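PDB 5HYZ: GRAS family transcription factor containing protein, expressed from Oryza sativa Japonica Group, which acts as a probable transcription factor in plant development and abiotic stress resistance, its GRAS domain binding DNA and the protein forming a homodimer. Local coordinates for residues F92-E103 with L328-A336. Residues are numbered along the deposited sequence; the frame is centred on the assembly and turned at random.
Sequences FAHLTANQAILE and LSNYARSQA
Gln335 reaches across from helix 332-339 to helix 89-104 and lays its amide against Leu95: Gln335 NE2 stands 2.9 Å from Leu95 O, a weak bond because the N-H meets the oxygen at only 139°. The side chain gets there fully stretched, with CG anti to the backbone N (chi1 176°) and the chain extended beyond it, and Gln335 NE2 also lies 3.6 Å from Leu95 CB. Two waters complete the amide's setting, and each bridges the helices. One donates to Gln335 OE1 and to Leu95 O; the other accepts from Gln335 NE2 and donates to Thr96 OG1 and Ala332 O. Thr96 OG1 in turn donates to Phe92 O, which Thr96 N approaches from the opposite face of the carbonyl plane.

At the other end, Ser329 OG donates a hydrogen bond, 2.7 Å long, to the syn lone pair of Glu103 OE2. Gln99, bent at chi2, sends NE2 to that same oxygen from above the carboxylate plane in a nearly straight bond (174°), while Gln99 CG packs 3.6 Å from Ser329 CB. Ser329 OG also accepts from Tyr331 N, forming an ST turn just ahead of helix 332-339. Apolar contacts fill in beside these bonds: Ala336 CB lies in plane at the Phe92 ring edge, and the two methyls of Leu328 divide between Thr96 CG2 and Ala100 CB.

Behind this interface, Thr96 and Leu328 both touch strand 366-374, and Gln129 of the second subunit packs on Gln335. The axes of 92-103 and 332-336 approach to 9.8 Å and run nearly antiparallel, a pairing that joins the predicted VHIID and SAW regions beside the central mixed sheet of the Rossmann-like GRAS domain.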
# COMPACT_ATOMS: atom_id res chain seq x y z
N PHE A 92 -6.57 -1.75 -6.79
CA PHE A 92 -6.53 -2.04 -8.23
C PHE A 92 -7.63 -1.29 -8.97
O PHE A 92 -7.46 -0.62 -9.98
CB PHE A 92 -6.75 -3.52 -8.46
CG PHE A 92 -7.06 -3.85 -9.90
CD1 PHE A 92 -6.06 -3.79 -10.88
CD2 PHE A 92 -8.33 -4.22 -10.26
CE1 PHE A 92 -6.37 -4.07 -12.21
CE2 PHE A 92 -8.65 -4.49 -11.62
CZ PHE A 92 -7.67 -4.42 -12.56
N ALA A 93 -8.80 -1.44 -8.40
CA ALA A 93 -9.94 -0.82 -9.09
C ALA A 93 -9.81 0.71 -9.15
O ALA A 93 -9.92 1.37 -10.21
CB ALA A 93 -11.21 -1.24 -8.34
N HIS A 94 -9.58 1.31 -7.98
CA HIS A 94 -9.43 2.79 -7.94
C HIS A 94 -8.34 3.35 -8.82
O HIS A 94 -8.52 4.34 -9.49
CB HIS A 94 -9.10 3.24 -6.50
CG HIS A 94 -10.20 2.97 -5.55
ND1 HIS A 94 -10.04 2.99 -4.18
CD2 HIS A 94 -11.51 2.68 -5.78
CE1 HIS A 94 -11.20 2.72 -3.60
NE2 HIS A 94 -12.11 2.54 -4.55
N LEU A 95 -7.16 2.77 -8.70
CA LEU A 95 -6.06 3.31 -9.51
C LEU A 95 -6.29 3.11 -11.00
O LEU A 95 -5.94 3.98 -11.78
CB LEU A 95 -4.71 2.67 -9.10
CG LEU A 95 -4.32 3.12 -7.69
CD1 LEU A 95 -2.90 2.72 -7.32
CD2 LEU A 95 -4.58 4.64 -7.30
N THR A 96 -6.90 1.98 -11.40
CA THR A 96 -7.10 1.79 -12.82
C THR A 96 -8.21 2.77 -13.36
O THR A 96 -8.04 3.40 -14.43
CB THR A 96 -7.49 0.33 -13.11
OG1 THR A 96 -6.46 -0.50 -12.59
CG2 THR A 96 -7.60 0.06 -14.60
N ALA A 97 -9.27 2.90 -12.60
CA ALA A 97 -10.29 3.90 -12.93
C ALA A 97 -9.69 5.34 -13.00
O ALA A 97 -9.97 6.11 -13.93
CB ALA A 97 -11.41 3.84 -11.89
N ASN A 98 -8.85 5.68 -12.00
CA ASN A 98 -8.28 7.02 -11.97
C ASN A 98 -7.42 7.30 -13.17
O ASN A 98 -7.40 8.41 -13.69
CB ASN A 98 -7.44 7.23 -10.69
CG ASN A 98 -8.29 7.47 -9.46
OD1 ASN A 98 -9.51 7.56 -9.58
ND2 ASN A 98 -7.65 7.63 -8.28
N GLN A 99 -6.66 6.29 -13.61
CA GLN A 99 -5.83 6.51 -14.78
C GLN A 99 -6.69 6.83 -15.99
O GLN A 99 -6.37 7.75 -16.79
CB GLN A 99 -4.93 5.25 -14.99
CG GLN A 99 -3.87 5.46 -16.06
CD GLN A 99 -2.86 6.55 -15.63
OE1 GLN A 99 -2.50 6.66 -14.44
NE2 GLN A 99 -2.43 7.38 -16.60
N ALA A 100 -7.81 6.10 -16.13
CA ALA A 100 -8.74 6.40 -17.25
C ALA A 100 -9.36 7.81 -17.15
O ALA A 100 -9.49 8.50 -18.16
CB ALA A 100 -9.85 5.39 -17.30
N ILE A 101 -9.72 8.22 -15.92
CA ILE A 101 -10.26 9.58 -15.75
C ILE A 101 -9.20 10.64 -16.12
O ILE A 101 -9.48 11.64 -16.76
CB ILE A 101 -10.71 9.75 -14.31
CG1 ILE A 101 -11.92 8.80 -14.08
CG2 ILE A 101 -11.09 11.22 -14.04
CD1 ILE A 101 -12.34 8.62 -12.55
N LEU A 102 -7.97 10.40 -15.66
CA LEU A 102 -6.87 11.35 -15.91
C LEU A 102 -6.66 11.54 -17.37
O LEU A 102 -6.49 12.66 -17.85
CB LEU A 102 -5.59 10.85 -15.21
CG LEU A 102 -4.39 11.80 -15.21
CD1 LEU A 102 -4.70 12.81 -14.17
CD2 LEU A 102 -3.09 11.11 -14.84
N GLU A 103 -6.66 10.43 -18.11
CA GLU A 103 -6.44 10.54 -19.53
C GLU A 103 -7.63 11.14 -20.27
O GLU A 103 -7.43 11.93 -21.20
CB GLU A 103 -6.12 9.17 -20.08
CG GLU A 103 -4.69 8.85 -19.57
CD GLU A 103 -4.21 7.43 -19.93
OE1 GLU A 103 -4.92 6.72 -20.68
OE2 GLU A 103 -3.15 7.02 -19.43
N LEU A 328 -8.13 1.13 -22.20
CA LEU A 328 -7.43 1.62 -21.03
C LEU A 328 -5.98 2.01 -21.43
O LEU A 328 -5.47 1.62 -22.49
CB LEU A 328 -7.43 0.59 -19.91
CG LEU A 328 -8.83 0.28 -19.36
CD1 LEU A 328 -8.84 -0.91 -18.35
CD2 LEU A 328 -9.49 1.52 -18.72
N SER A 329 -5.39 2.82 -20.57
CA SER A 329 -4.10 3.42 -20.72
C SER A 329 -3.12 2.37 -21.06
O SER A 329 -3.12 1.23 -20.51
CB SER A 329 -3.67 4.10 -19.42
OG SER A 329 -2.33 4.49 -19.43
N ASN A 330 -2.20 2.84 -21.87
CA ASN A 330 -0.98 2.14 -22.11
C ASN A 330 -0.21 1.79 -20.85
O ASN A 330 0.64 0.90 -20.91
CB ASN A 330 -0.11 3.04 -23.00
CG ASN A 330 -0.79 3.36 -24.33
OD1 ASN A 330 -1.81 2.77 -24.66
ND2 ASN A 330 -0.24 4.32 -25.09
N TYR A 331 -0.42 2.59 -19.77
CA TYR A 331 0.20 2.43 -18.48
C TYR A 331 -0.73 1.88 -17.39
O TYR A 331 -0.47 2.06 -16.20
CB TYR A 331 0.77 3.78 -18.01
CG TYR A 331 1.61 4.42 -19.10
CD1 TYR A 331 2.76 3.79 -19.59
CD2 TYR A 331 1.23 5.61 -19.66
CE1 TYR A 331 3.51 4.35 -20.64
CE2 TYR A 331 1.99 6.18 -20.70
CZ TYR A 331 3.12 5.55 -21.19
OH TYR A 331 3.90 6.09 -22.22
N ALA A 332 -1.81 1.20 -17.79
CA ALA A 332 -2.70 0.57 -16.81
C ALA A 332 -2.17 -0.78 -16.41
O ALA A 332 -2.27 -1.16 -15.24
CB ALA A 332 -4.13 0.44 -17.37
N ARG A 333 -1.59 -1.53 -17.34
CA ARG A 333 -1.04 -2.79 -16.89
C ARG A 333 0.20 -2.55 -16.02
O ARG A 333 0.39 -3.26 -15.02
CB ARG A 333 -0.72 -3.72 -18.07
CG ARG A 333 -0.13 -5.04 -17.58
CD ARG A 333 0.17 -6.01 -18.71
NE ARG A 333 -1.04 -6.64 -19.22
CZ ARG A 333 -1.50 -7.80 -18.77
NH1 ARG A 333 -0.85 -8.44 -17.80
NH2 ARG A 333 -2.60 -8.32 -19.30
N SER A 334 1.06 -1.58 -16.39
CA SER A 334 2.22 -1.34 -15.56
C SER A 334 1.75 -0.82 -14.19
O SER A 334 2.32 -1.19 -13.16
CB SER A 334 3.19 -0.32 -16.21
OG SER A 334 2.48 0.82 -16.69
N GLN A 335 0.78 0.06 -14.15
CA GLN A 335 0.36 0.57 -12.83
C GLN A 335 -0.18 -0.55 -11.94
O GLN A 335 0.06 -0.63 -10.72
CB GLN A 335 -0.70 1.62 -12.98
CG GLN A 335 -1.21 2.08 -11.66
CD GLN A 335 -2.23 3.13 -11.83
OE1 GLN A 335 -2.03 4.26 -11.38
NE2 GLN A 335 -3.38 2.78 -12.48
N ALA A 336 -0.90 -1.45 -12.58
CA ALA A 336 -1.39 -2.61 -11.81
C ALA A 336 -0.30 -3.59 -11.39
O ALA A 336 -0.33 -4.10 -10.28
CB ALA A 336 -2.51 -3.33 -12.63
O HOH W 1 -3.90 6.03 -11.00
O HOH W 2 -3.83 0.12 -13.12